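Local coordinates for Beta/alpha-amylase (Paenibacillus polymyxa, PDB 3VOC), which hydrolyses alpha-1,4-glucosidic linkages of starch, releasing maltose from non-reducing chain ends through this beta-amylase domain of a secreted, proteolytically processed precursor, at residues W44-S49 against W57-T62; P76-H81 against A138-N143; G34-T39 against I150-Y155; P96-S101 against G130-E135. One frame throughout, in Å; residues are numbered along the deposited sequence.

Interaction 1 (W44-S49 against W57-T62). With CA (calcium ion), chain B.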
loop_
_atom_site.group_PDB
_atom_site.type_symbol
_atom_site.label_atom_id
_atom_site.label_comp_id
_atom_site.label_asym_id
_atom_site.label_seq_id
_atom_site.Cartn_x
_atom_site.Cartn_y
_atom_site.Cartn_z
ATOM N N TRP A 44 11.485 -6.124 -5.231
ATOM C CA TRP A 44 11.678 -7.571 -5.289
ATOM C C TRP A 44 12.358 -8.005 -6.595
ATOM O O TRP A 44 13.275 -8.852 -6.591
ATOM C CB TRP A 44 10.338 -8.291 -5.120
ATOM C CG TRP A 44 10.475 -9.736 -4.685
ATOM C CD1 TRP A 44 11.640 -10.396 -4.296
ATOM C CD2 TRP A 44 9.414 -10.686 -4.546
ATOM N NE1 TRP A 44 11.344 -11.689 -3.951
ATOM C CE2 TRP A 44 9.991 -11.895 -4.091
ATOM C CE3 TRP A 44 8.019 -10.631 -4.764
ATOM C CZ2 TRP A 44 9.228 -13.043 -3.860
ATOM C CZ3 TRP A 44 7.266 -11.755 -4.516
ATOM C CH2 TRP A 44 7.870 -12.957 -4.071
ATOM N N GLY A 45 11.916 -7.396 -7.700
ATOM C CA GLY A 45 12.421 -7.696 -9.044
ATOM C C GLY A 45 13.903 -7.390 -9.216
ATOM O O GLY A 45 14.545 -7.954 -10.093
ATOM N N TYR A 46 14.431 -6.489 -8.382
ATOM C CA TYR A 46 15.850 -6.146 -8.384
ATOM C C TYR A 46 16.692 -7.100 -7.554
ATOM O O TYR A 46 17.878 -7.279 -7.843
ATOM C CB TYR A 46 16.080 -4.749 -7.800
ATOM C CG TYR A 46 15.863 -3.574 -8.730
ATOM C CD1 TYR A 46 15.188 -3.714 -9.935
ATOM C CD2 TYR A 46 16.303 -2.290 -8.364
ATOM C CE1 TYR A 46 14.966 -2.612 -10.784
ATOM C CE2 TYR A 46 16.096 -1.185 -9.206
ATOM C CZ TYR A 46 15.425 -1.353 -10.403
ATOM O OH TYR A 46 15.196 -0.275 -11.232
ATOM N N VAL A 47 16.116 -7.654 -6.489
ATOM C CA VAL A 47 16.941 -8.297 -5.472
ATOM C C VAL A 47 16.846 -9.821 -5.431
ATOM O O VAL A 47 17.662 -10.458 -4.789
ATOM C CB VAL A 47 16.688 -7.720 -4.042
ATOM C CG1 VAL A 47 16.893 -6.205 -4.024
ATOM C CG2 VAL A 47 15.266 -8.078 -3.536
ATOM N N GLU A 48 15.847 -10.396 -6.086
ATOM C CA GLU A 48 15.737 -11.853 -6.180
ATOM C C GLU A 48 15.345 -12.237 -7.615
ATOM O O GLU A 48 14.456 -13.054 -7.827
ATOM C CB GLU A 48 14.735 -12.386 -5.138
ATOM C CG GLU A 48 14.857 -13.888 -4.817
ATOM C CD GLU A 48 13.820 -14.386 -3.811
ATOM O OE1 GLU A 48 13.162 -13.556 -3.123
ATOM O OE2 GLU A 48 13.652 -15.623 -3.694
ATOM N N SER A 49 16.022 -11.644 -8.596
ATOM C CA SER A 49 15.621 -11.776 -9.997
ATOM C C SER A 49 16.123 -13.062 -10.645
ATOM O O SER A 49 15.461 -13.618 -11.522
ATOM C CB SER A 49 16.103 -10.583 -10.839
ATOM O OG SER A 49 17.525 -10.562 -10.933
ATOM N N TRP A 57 21.794 -7.990 -3.508
ATOM C CA TRP A 57 21.529 -6.797 -2.709
ATOM C C TRP A 57 22.510 -5.665 -2.997
ATOM O O TRP A 57 22.425 -4.614 -2.355
ATOM C CB TRP A 57 21.567 -7.135 -1.208
ATOM C CG TRP A 57 20.488 -8.088 -0.770
ATOM C CD1 TRP A 57 20.638 -9.413 -0.467
ATOM C CD2 TRP A 57 19.098 -7.791 -0.578
ATOM N NE1 TRP A 57 19.432 -9.953 -0.086
ATOM C CE2 TRP A 57 18.472 -8.978 -0.145
ATOM C CE3 TRP A 57 18.326 -6.629 -0.703
ATOM C CZ2 TRP A 57 17.103 -9.044 0.144
ATOM C CZ3 TRP A 57 16.973 -6.691 -0.417
ATOM C CH2 TRP A 57 16.372 -7.889 -0.002
ATOM N N SER A 58 23.431 -5.859 -3.953
ATOM C CA SER A 58 24.575 -4.929 -4.094
ATOM C C SER A 58 24.147 -3.490 -4.419
ATOM O O SER A 58 24.657 -2.540 -3.841
ATOM C CB SER A 58 25.614 -5.430 -5.113
ATOM O OG SER A 58 25.040 -5.593 -6.400
ATOM N N TYR A 59 23.192 -3.333 -5.322
ATOM C CA TYR A 59 22.675 -1.992 -5.621
ATOM C C TYR A 59 22.098 -1.285 -4.378
ATOM O O TYR A 59 22.320 -0.087 -4.171
ATOM C CB TYR A 59 21.651 -2.054 -6.751
ATOM C CG TYR A 59 20.858 -0.776 -6.941
ATOM C CD1 TYR A 59 21.393 0.300 -7.644
ATOM C CD2 TYR A 59 19.553 -0.659 -6.441
ATOM C CE1 TYR A 59 20.660 1.480 -7.831
ATOM C CE2 TYR A 59 18.805 0.505 -6.640
ATOM C CZ TYR A 59 19.366 1.569 -7.335
ATOM O OH TYR A 59 18.637 2.725 -7.526
ATOM N N TYR A 60 21.357 -2.012 -3.553
ATOM C CA TYR A 60 20.776 -1.388 -2.369
ATOM C C TYR A 60 21.775 -1.148 -1.251
ATOM O O TYR A 60 21.596 -0.242 -0.450
ATOM C CB TYR A 60 19.532 -2.138 -1.884
ATOM C CG TYR A 60 18.369 -1.879 -2.795
ATOM C CD1 TYR A 60 17.776 -0.613 -2.839
ATOM C CD2 TYR A 60 17.872 -2.886 -3.655
ATOM C CE1 TYR A 60 16.709 -0.352 -3.694
ATOM C CE2 TYR A 60 16.779 -2.632 -4.519
ATOM C CZ TYR A 60 16.214 -1.361 -4.527
ATOM O OH TYR A 60 15.154 -1.058 -5.354
ATOM N N LYS A 61 22.841 -1.939 -1.207
ATOM C CA LYS A 61 23.932 -1.650 -0.276
ATOM C C LYS A 61 24.616 -0.346 -0.712
ATOM O O LYS A 61 24.889 0.523 0.112
ATOM C CB LYS A 61 24.917 -2.820 -0.193
ATOM C CG LYS A 61 24.452 -3.940 0.737
ATOM C CD LYS A 61 25.241 -5.220 0.523
ATOM C CE LYS A 61 24.845 -6.299 1.563
ATOM N NZ LYS A 61 25.193 -7.699 1.083
ATOM N N THR A 62 24.831 -0.184 -2.016
ATOM C CA THR A 62 25.366 1.082 -2.541
ATOM C C THR A 62 24.451 2.268 -2.214
ATOM O O THR A 62 24.916 3.336 -1.787
ATOM C CB THR A 62 25.591 1.001 -4.061
ATOM O OG1 THR A 62 26.453 -0.109 -4.351
ATOM C CG2 THR A 62 26.230 2.285 -4.585
HETATM CA CA CA B . 12.397 -17.027 -2.281
HETATM O O HOH W 1 12.044 -14.961 -1.239
#
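The indole of Trp57 offers one face to Val47, whose CB stands 3.9 Å from the centroid of the six-membered ring of Trp57, a CH-pi contact only 16° off the ring normal. Val47 CG1 continues to the edge of the Tyr60 ring, 3.5 Å from Tyr60 CD2, so the branched valine fills the angle between two aromatic groups. Tyr60 has CD2 of Tyr59 over one face. Tyr46 aims its edge at the face of Tyr59 in an offset edge-to-face pair, with planes at 82° and centroids of the Tyr46 and Tyr59 rings 5.8 Å apart. Tyr46 CD2 also lies 3.4 Å from Tyr60 OH, a hydroxyl that bonds to the backbone N of Trp43. The CG of Trp57, anti to its carbonyl carbon (chi1 -64°), swings the ring back against Val47; NE1 bonds to Ser139 OG. With an alanine here, Val47 is likely to lose the ring face against its CB, and Ser139 OG its indole N-H partner. Beyond the cluster, Trp44 NE1 donates in its ring plane, 2.7 Å and straight, to Glu48 OE1, meeting it from above the carboxylate plane. OE1 also accepts from the calcium-bound water; both bonds probably help fix the carboxylate, whose OE2 binds calcium at 2.4 Å. Helix 44-47, following strand 37-43 of the TIM barrel, thus packs on helix 58-69, while Glu48, just past the C-terminal end of 44-47, supplies a calcium ligand.

Interaction 2 (P76-H81 against A138-N143)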
loop_
_atom_site.group_PDB
_atom_site.type_symbol
_atom_site.label_atom_id
_atom_site.label_comp_id
_atom_site.label_asym_id
_atom_site.label_seq_id
_atom_site.Cartn_x
_atom_site.Cartn_y
_atom_site.Cartn_z
ATOM N N PRO A 76 13.752 1.484 4.321
ATOM C CA PRO A 76 13.484 0.608 3.191
ATOM C C PRO A 76 12.014 0.172 3.158
ATOM O O PRO A 76 11.415 -0.069 4.210
ATOM C CB PRO A 76 14.387 -0.589 3.477
ATOM C CG PRO A 76 14.382 -0.668 4.983
ATOM C CD PRO A 76 14.397 0.770 5.438
ATOM N N ILE A 77 11.445 0.137 1.955
ATOM C CA ILE A 77 10.152 -0.471 1.720
ATOM C C ILE A 77 10.486 -1.788 1.028
ATOM O O ILE A 77 11.095 -1.785 -0.035
ATOM C CB ILE A 77 9.258 0.383 0.779
ATOM C CG1 ILE A 77 9.121 1.825 1.323
ATOM C CG2 ILE A 77 7.880 -0.301 0.592
ATOM C CD1 ILE A 77 8.733 2.906 0.246
ATOM N N ILE A 78 10.115 -2.910 1.635
ATOM C CA ILE A 78 10.335 -4.199 0.971
ATOM C C ILE A 78 9.241 -4.384 -0.103
ATOM O O ILE A 78 8.122 -4.831 0.170
ATOM C CB ILE A 78 10.399 -5.367 1.963
ATOM C CG1 ILE A 78 11.352 -5.038 3.129
ATOM C CG2 ILE A 78 10.809 -6.668 1.220
ATOM C CD1 ILE A 78 12.797 -4.639 2.703
ATOM N N SER A 79 9.573 -3.995 -1.324
ATOM C CA SER A 79 8.553 -3.773 -2.352
ATOM C C SER A 79 8.308 -5.022 -3.197
ATOM O O SER A 79 8.899 -5.185 -4.269
ATOM C CB SER A 79 8.960 -2.595 -3.230
ATOM O OG SER A 79 8.982 -1.428 -2.441
ATOM N N THR A 80 7.451 -5.894 -2.666
ATOM C CA THR A 80 7.020 -7.136 -3.297
ATOM C C THR A 80 5.845 -6.831 -4.257
ATOM O O THR A 80 4.777 -7.482 -4.231
ATOM C CB THR A 80 6.563 -8.118 -2.221
ATOM O OG1 THR A 80 5.686 -7.438 -1.319
ATOM C CG2 THR A 80 7.771 -8.646 -1.417
ATOM N N HIS A 81 6.029 -5.803 -5.080
ATOM C CA HIS A 81 5.043 -5.481 -6.097
ATOM C C HIS A 81 5.753 -5.055 -7.370
ATOM O O HIS A 81 6.957 -4.797 -7.357
ATOM C CB HIS A 81 4.042 -4.419 -5.604
ATOM C CG HIS A 81 4.671 -3.133 -5.161
ATOM N ND1 HIS A 81 5.183 -2.951 -3.896
ATOM C CD2 HIS A 81 4.823 -1.950 -5.802
ATOM C CE1 HIS A 81 5.646 -1.719 -3.783
ATOM N NE2 HIS A 81 5.441 -1.092 -4.928
ATOM N N ALA A 138 13.980 -12.423 5.616
ATOM C CA ALA A 138 15.131 -13.078 6.235
ATOM C C ALA A 138 16.410 -12.656 5.539
ATOM O O ALA A 138 17.396 -12.293 6.184
ATOM C CB ALA A 138 14.966 -14.623 6.181
ATOM N N SER A 139 16.394 -12.700 4.208
ATOM C CA SER A 139 17.557 -12.305 3.456
ATOM C C SER A 139 17.898 -10.834 3.682
ATOM O O SER A 139 19.077 -10.497 3.829
ATOM C CB SER A 139 17.389 -12.580 1.964
ATOM O OG SER A 139 18.629 -12.369 1.324
ATOM N N PHE A 140 16.882 -9.966 3.703
ATOM C CA PHE A 140 17.138 -8.542 3.950
ATOM C C PHE A 140 17.789 -8.333 5.307
ATOM O O PHE A 140 18.780 -7.602 5.441
ATOM C CB PHE A 140 15.839 -7.712 3.880
ATOM C CG PHE A 140 16.068 -6.254 4.109
ATOM C CD1 PHE A 140 16.589 -5.442 3.095
ATOM C CD2 PHE A 140 15.817 -5.693 5.345
ATOM C CE1 PHE A 140 16.847 -4.074 3.330
ATOM C CE2 PHE A 140 16.075 -4.337 5.586
ATOM C CZ PHE A 140 16.587 -3.533 4.581
ATOM N N ALA A 141 17.221 -8.980 6.321
ATOM C CA ALA A 141 17.701 -8.856 7.683
ATOM C C ALA A 141 19.163 -9.286 7.766
ATOM O O ALA A 141 19.992 -8.598 8.366
ATOM C CB ALA A 141 16.831 -9.693 8.622
ATOM N N GLU A 142 19.472 -10.420 7.138
ATOM C CA GLU A 142 20.828 -10.961 7.115
ATOM C C GLU A 142 21.815 -10.032 6.392
ATOM O O GLU A 142 22.937 -9.807 6.856
ATOM C CB GLU A 142 20.801 -12.346 6.452
ATOM C CG GLU A 142 22.094 -13.128 6.545
ATOM C CD GLU A 142 21.876 -14.611 6.277
ATOM O OE1 GLU A 142 21.652 -14.979 5.096
ATOM O OE2 GLU A 142 21.915 -15.403 7.254
ATOM N N ASN A 143 21.390 -9.457 5.275
ATOM C CA ASN A 143 22.283 -8.604 4.494
ATOM C C ASN A 143 22.446 -7.179 5.008
ATOM O O ASN A 143 23.469 -6.525 4.745
ATOM C CB ASN A 143 21.860 -8.589 3.032
ATOM C CG ASN A 143 22.306 -9.836 2.305
ATOM O OD1 ASN A 143 23.364 -9.850 1.690
ATOM N ND2 ASN A 143 21.517 -10.896 2.400
#
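Strand residues 76-79 face one turn of helix 127-144 with their backbones well separated: the closest alpha carbons, those of Ile78 and Phe140, are 8.6 Å apart, and side chains span the interval. Because neighbouring strand residues point to alternate sides, Pro76 and Ile78 both turn toward the helix. They meet a single helix residue, Phe140. Its CG is anti to the backbone N (chi1 -179°), an extended setting that carries the ring out from the helix to the strand. Ile78 CD1 sits over the centre of one ring face, 3.9 Å from the centroid of Phe140 and 12° off the normal, a well-centred CH-pi contact. The proline approaches at about a right angle and obliquely to the ring, with Pro76 CG 3.6 Å from Phe140 CZ. The terminal methyl of isoleucine, at the end of a reaching branch, suits the flat face, while the compact proline ring fills in beside the far end of the phenyl group. On the helix, Asn143 ND2 reaches back 2.9 Å to Ser139 O, which also accepts from Asn143 N on the opposite face of its plane. Phe268 of helix 240-268 packs against Phe140 too, and Leu136 and Tyr137 continue the apolar layer around Ile78. Packing of outward-pointing strand residues against a surrounding helix is characteristic of the apolar layer between barrel and helical shell in a TIM barrel.

Interaction 3 (G34-T39 against I150-Y155)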
loop_
_atom_site.group_PDB
_atom_site.type_symbol
_atom_site.label_atom_id
_atom_site.label_comp_id
_atom_site.label_asym_id
_atom_site.label_seq_id
_atom_site.Cartn_x
_atom_site.Cartn_y
_atom_site.Cartn_z
ATOM N N GLY A 34 17.342 19.633 6.929
ATOM C CA GLY A 34 16.785 18.994 8.120
ATOM C C GLY A 34 15.952 17.759 7.823
ATOM O O GLY A 34 15.300 17.232 8.713
ATOM N N VAL A 35 15.984 17.277 6.585
ATOM C CA VAL A 35 15.332 15.987 6.269
ATOM C C VAL A 35 15.967 14.886 7.115
ATOM O O VAL A 35 17.189 14.871 7.285
ATOM C CB VAL A 35 15.411 15.672 4.750
ATOM C CG1 VAL A 35 14.954 14.242 4.454
ATOM C CG2 VAL A 35 14.569 16.677 3.962
ATOM N N TYR A 36 15.132 14.007 7.666
ATOM C CA TYR A 36 15.547 12.942 8.568
ATOM C C TYR A 36 15.987 11.676 7.850
ATOM O O TYR A 36 17.069 11.127 8.138
ATOM C CB TYR A 36 14.403 12.599 9.529
ATOM C CG TYR A 36 14.699 11.482 10.518
ATOM C CD1 TYR A 36 15.628 11.654 11.558
ATOM C CD2 TYR A 36 14.023 10.266 10.427
ATOM C CE1 TYR A 36 15.882 10.611 12.483
ATOM C CE2 TYR A 36 14.252 9.241 11.334
ATOM C CZ TYR A 36 15.170 9.415 12.355
ATOM O OH TYR A 36 15.358 8.370 13.215
ATOM N N ALA A 37 15.125 11.193 6.949
ATOM C CA ALA A 37 15.363 9.922 6.269
ATOM C C ALA A 37 14.974 9.943 4.806
ATOM O O ALA A 37 14.217 10.816 4.360
ATOM C CB ALA A 37 14.641 8.796 6.979
ATOM N N ILE A 38 15.525 8.991 4.061
ATOM C CA ILE A 38 15.101 8.712 2.698
ATOM C C ILE A 38 14.320 7.402 2.704
ATOM O O ILE A 38 14.806 6.394 3.241
ATOM C CB ILE A 38 16.302 8.581 1.727
ATOM C CG1 ILE A 38 17.175 9.861 1.732
ATOM C CG2 ILE A 38 15.831 8.176 0.305
ATOM C CD1 ILE A 38 16.449 11.142 1.242
ATOM N N THR A 39 13.100 7.424 2.152
ATOM C CA THR A 39 12.328 6.175 1.961
ATOM C C THR A 39 12.547 5.623 0.537
ATOM O O THR A 39 12.677 6.383 -0.433
ATOM C CB THR A 39 10.814 6.312 2.261
ATOM O OG1 THR A 39 10.180 7.000 1.178
ATOM C CG2 THR A 39 10.565 7.091 3.582
ATOM N N ILE A 150 21.328 2.957 10.971
ATOM C CA ILE A 150 20.744 3.957 10.067
ATOM C C ILE A 150 19.287 3.688 9.668
ATOM O O ILE A 150 18.669 4.520 8.993
ATOM C CB ILE A 150 21.617 4.203 8.813
ATOM C CG1 ILE A 150 21.468 3.053 7.809
ATOM C CG2 ILE A 150 23.091 4.486 9.232
ATOM C CD1 ILE A 150 21.898 3.410 6.388
ATOM N N ILE A 151 18.748 2.535 10.067
ATOM C CA ILE A 151 17.373 2.152 9.703
ATOM C C ILE A 151 16.449 2.361 10.909
ATOM O O ILE A 151 16.497 1.599 11.870
ATOM C CB ILE A 151 17.305 0.698 9.171
ATOM C CG1 ILE A 151 18.138 0.548 7.893
ATOM C CG2 ILE A 151 15.842 0.265 8.919
ATOM C CD1 ILE A 151 18.263 -0.880 7.395
ATOM N N PRO A 152 15.616 3.413 10.872
ATOM C CA PRO A 152 14.769 3.714 12.029
ATOM C C PRO A 152 13.380 3.085 11.961
ATOM O O PRO A 152 12.641 3.121 12.945
ATOM C CB PRO A 152 14.628 5.231 11.951
ATOM C CG PRO A 152 14.639 5.517 10.472
ATOM C CD PRO A 152 15.539 4.469 9.844
ATOM N N LYS A 153 13.042 2.513 10.811
ATOM C CA LYS A 153 11.686 2.059 10.528
ATOM C C LYS A 153 11.755 1.250 9.244
ATOM O O LYS A 153 12.602 1.516 8.378
ATOM C CB LYS A 153 10.757 3.274 10.372
ATOM C CG LYS A 153 9.293 2.939 10.169
ATOM C CD LYS A 153 8.410 4.041 10.727
ATOM C CE LYS A 153 7.030 3.465 11.119
ATOM N NZ LYS A 153 6.199 4.417 11.900
ATOM N N ILE A 154 10.896 0.245 9.121
ATOM C CA ILE A 154 10.828 -0.561 7.890
ATOM C C ILE A 154 9.388 -0.626 7.395
ATOM O O ILE A 154 8.483 -0.808 8.209
ATOM C CB ILE A 154 11.353 -2.008 8.128
ATOM C CG1 ILE A 154 12.822 -1.964 8.600
ATOM C CG2 ILE A 154 11.198 -2.862 6.854
ATOM C CD1 ILE A 154 13.390 -3.289 9.147
ATOM N N TYR A 155 9.183 -0.485 6.077
ATOM C CA TYR A 155 7.840 -0.626 5.499
ATOM C C TYR A 155 7.673 -1.956 4.776
ATOM O O TYR A 155 8.628 -2.480 4.180
ATOM C CB TYR A 155 7.487 0.546 4.548
ATOM C CG TYR A 155 7.283 1.883 5.266
ATOM C CD1 TYR A 155 6.592 1.954 6.485
ATOM C CD2 TYR A 155 7.776 3.078 4.728
ATOM C CE1 TYR A 155 6.418 3.183 7.166
ATOM C CE2 TYR A 155 7.596 4.307 5.388
ATOM C CZ TYR A 155 6.913 4.356 6.606
ATOM O OH TYR A 155 6.739 5.570 7.275
#
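Segments 34-39 and 150-155 run in roughly the same direction, 25° apart over their touching parts, but their nearest alpha carbons, those of Thr39 and Tyr155, are still 8.9 Å from each other. The contact therefore depends on side chains, chiefly Tyr36 and Pro152. With chi1 at 179° the phenol stretches away from the backbone N, across to the proline, although its CB does not start in that direction. There the two side chains lie alongside one another, running in opposing directions: Tyr36 OH lies 3.5 Å from Pro152 CB, while Tyr36 CE2 comes within 3.8 Å of Pro152 CG. The proline lies oblique to the aromatic ring, and the contact is apolar, with the phenol oxygen resting against a ring carbon. Tyrosine suits this partly exposed place because its long flat side chain can bridge to the proline while keeping a polar end. Farther along, buried Thr39 and Tyr155 approach more loosely; the methyl CG2 of Thr39 is 4.5 Å from CE2 at the edge of the Tyr155 ring, close to its plane. This pair belongs to the TIM-barrel interior, near Lys279, a probable substrate binder, and Glu359, the probable proton acceptor. Strands 37-43 and 153-156 are not neighbours in the barrel: strand 73-79 lies between them, contributing Val75 against Pro152, while strand 7-11 flanks 37-43 on its other side and helix 20-32 packs on Val35 and Ile38.

Interaction 4 (P96-S101 against G130-E135). With CA (calcium ion), chain B.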
loop_
_atom_site.group_PDB
_atom_site.type_symbol
_atom_site.label_atom_id
_atom_site.label_comp_id
_atom_site.label_asym_id
_atom_site.label_seq_id
_atom_site.Cartn_x
_atom_site.Cartn_y
_atom_site.Cartn_z
ATOM N N PRO A 96 9.815 -11.093 -9.636
ATOM C CA PRO A 96 10.803 -12.059 -10.123
ATOM C C PRO A 96 10.177 -13.047 -11.111
ATOM O O PRO A 96 9.147 -13.672 -10.809
ATOM C CB PRO A 96 11.241 -12.764 -8.840
ATOM C CG PRO A 96 11.152 -11.666 -7.790
ATOM C CD PRO A 96 9.867 -10.948 -8.165
ATOM N N SER A 97 10.768 -13.166 -12.292
ATOM C CA SER A 97 10.133 -13.909 -13.378
ATOM C C SER A 97 9.974 -15.403 -13.116
ATOM O O SER A 97 9.051 -16.022 -13.665
ATOM C CB SER A 97 10.864 -13.665 -14.696
ATOM O OG SER A 97 12.194 -14.155 -14.600
ATOM N N TRP A 98 10.855 -15.984 -12.290
ATOM C CA TRP A 98 10.812 -17.422 -11.972
ATOM C C TRP A 98 9.584 -17.811 -11.139
ATOM O O TRP A 98 9.236 -19.006 -11.042
ATOM C CB TRP A 98 12.104 -17.870 -11.268
ATOM C CG TRP A 98 12.471 -16.970 -10.122
ATOM C CD1 TRP A 98 13.369 -15.942 -10.143
ATOM C CD2 TRP A 98 11.916 -16.995 -8.812
ATOM N NE1 TRP A 98 13.425 -15.332 -8.906
ATOM C CE2 TRP A 98 12.537 -15.961 -8.073
ATOM C CE3 TRP A 98 10.974 -17.809 -8.174
ATOM C CZ2 TRP A 98 12.226 -15.707 -6.738
ATOM C CZ3 TRP A 98 10.662 -17.549 -6.842
ATOM C CH2 TRP A 98 11.287 -16.507 -6.143
ATOM N N LEU A 99 8.928 -16.820 -10.523
ATOM C CA LEU A 99 7.728 -17.092 -9.716
ATOM C C LEU A 99 6.658 -17.842 -10.508
ATOM O O LEU A 99 5.963 -18.697 -9.963
ATOM C CB LEU A 99 7.138 -15.803 -9.117
ATOM C CG LEU A 99 7.857 -15.256 -7.875
ATOM C CD1 LEU A 99 7.542 -13.772 -7.660
ATOM C CD2 LEU A 99 7.488 -16.061 -6.611
ATOM N N SER A 100 6.568 -17.526 -11.795
ATOM C CA SER A 100 5.592 -18.121 -12.711
ATOM C C SER A 100 5.738 -19.635 -12.817
ATOM O O SER A 100 4.791 -20.330 -13.181
ATOM C CB SER A 100 5.740 -17.492 -14.101
ATOM O OG SER A 100 6.999 -17.850 -14.674
ATOM N N SER A 101 6.930 -20.142 -12.520
ATOM C CA SER A 101 7.188 -21.568 -12.622
ATOM C C SER A 101 7.001 -22.274 -11.268
ATOM O O SER A 101 7.215 -23.480 -11.158
ATOM C CB SER A 101 8.580 -21.818 -13.218
ATOM O OG SER A 101 9.595 -21.517 -12.282
ATOM N N GLY A 130 3.268 -16.132 1.547
ATOM C CA GLY A 130 3.841 -15.947 2.899
ATOM C C GLY A 130 5.262 -16.475 2.994
ATOM O O GLY A 130 6.150 -15.811 3.546
ATOM N N LYS A 131 5.480 -17.657 2.430
ATOM C CA LYS A 131 6.791 -18.308 2.458
ATOM C C LYS A 131 7.800 -17.456 1.705
ATOM O O LYS A 131 8.883 -17.193 2.213
ATOM C CB LYS A 131 6.723 -19.719 1.839
ATOM C CG LYS A 131 8.051 -20.474 1.905
ATOM C CD LYS A 131 7.956 -21.884 1.320
ATOM C CE LYS A 131 9.288 -22.610 1.493
ATOM N NZ LYS A 131 9.377 -23.793 0.595
ATOM N N GLN A 132 7.450 -17.042 0.488
ATOM C CA GLN A 132 8.338 -16.174 -0.299
ATOM C C GLN A 132 8.712 -14.874 0.429
ATOM O O GLN A 132 9.876 -14.482 0.421
ATOM C CB GLN A 132 7.761 -15.879 -1.687
ATOM C CG GLN A 132 7.795 -17.080 -2.651
ATOM C CD GLN A 132 9.202 -17.610 -2.929
ATOM O OE1 GLN A 132 10.180 -16.856 -2.972
ATOM N NE2 GLN A 132 9.298 -18.919 -3.138
ATOM N N TYR A 133 7.746 -14.217 1.075
ATOM C CA TYR A 133 8.052 -12.958 1.764
ATOM C C TYR A 133 8.927 -13.223 2.984
ATOM O O TYR A 133 9.819 -12.448 3.294
ATOM C CB TYR A 133 6.779 -12.227 2.203
ATOM C CG TYR A 133 5.931 -11.580 1.090
ATOM C CD1 TYR A 133 5.960 -12.047 -0.231
ATOM C CD2 TYR A 133 5.057 -10.543 1.392
ATOM C CE1 TYR A 133 5.156 -11.454 -1.219
ATOM C CE2 TYR A 133 4.251 -9.948 0.411
ATOM C CZ TYR A 133 4.298 -10.424 -0.884
ATOM O OH TYR A 133 3.489 -9.855 -1.838
ATOM N N ASP A 134 8.645 -14.321 3.677
ATOM C CA ASP A 134 9.455 -14.747 4.833
ATOM C C ASP A 134 10.927 -14.923 4.423
ATOM O O ASP A 134 11.826 -14.407 5.099
ATOM C CB ASP A 134 8.855 -16.035 5.433
ATOM C CG ASP A 134 9.496 -16.448 6.761
ATOM O OD1 ASP A 134 10.108 -15.616 7.457
ATOM O OD2 ASP A 134 9.353 -17.631 7.116
ATOM N N GLU A 135 11.182 -15.629 3.316
ATOM C CA GLU A 135 12.554 -15.785 2.811
ATOM C C GLU A 135 13.198 -14.446 2.448
ATOM O O GLU A 135 14.385 -14.235 2.701
ATOM C CB GLU A 135 12.595 -16.675 1.565
ATOM C CG GLU A 135 12.096 -18.109 1.782
ATOM C CD GLU A 135 11.902 -18.848 0.469
ATOM O OE1 GLU A 135 11.563 -18.206 -0.557
ATOM O OE2 GLU A 135 12.081 -20.081 0.461
HETATM CA CA CA B . 12.397 -17.027 -2.281
HETATM O O HOH W 1 12.044 -14.961 -1.239
#
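The calcium site of this family 14 domain brings the 3-10 turn 97-101 up against helix 127-144. Gln132 carries the contact: OE1 of Gln132 binds the calcium ion at 2.3 Å and also lies 3.4 Å from CH2 of Trp98, near the plane of the indole and at its edge. The amide meets that edge with the two planes 62° apart. The glutamine chain bends at chi2 (-60°), folding the amide toward the metal, while its CG packs 4.1 Å from Leu99 CD2. An amide oxygen suits this place as a neutral ligand, like that of Asn53, alongside the carboxylates of Glu48, Asp52 and Glu135. One helical turn on, Glu135 OE1 coordinates the same ion at 2.2 Å; Gln132 and Glu135, three residues apart, thus present their oxygens from one side of the helix. In this barrel enzyme the shell is completed by a water and by Glu48, Asp52 and Asn53 from the region after strand 37-43, so the ion ties separate parts of the chain together. The water also donates to Gln132 O at 2.8 Å, linking the helix backbone to the metal. Trp98 is itself fastened by NE1 to Glu48 O, and one face of its indole carries Pro96 CB and Leu99 CG. Were Trp98 an alanine, Glu48 O would probably lose this donor and the Gln132 amide its neighbouring ring edge. Within the turn, Ser101 OG bonds at 2.8 Å to Trp98 O, in the carbonyl plane on a lone pair, beside the bond from Ser101 N.

Overall arrangement
Interactions 1, 2 and 4 are buried; interaction 3, partly buried, joins two barrel strands and the loops leading into them. Interactions 1 and 4 share the calcium ion and its one water ligand, so that aromatic packing adjoins metal coordination there. Interactions 2 and 4 both use helix 127-144, which shows an apolar ring to the barrel in one and metal ligands in the other. Lys61 of interaction 1 bonds to Asn143 of interaction 2. Interaction 3 makes no touch with 1 or 4, yet joins interaction 2 through backbone bonds between Pro76, Ile78 and Tyr155. Interactions 1, 2 and 4 are all nested within its chain loop.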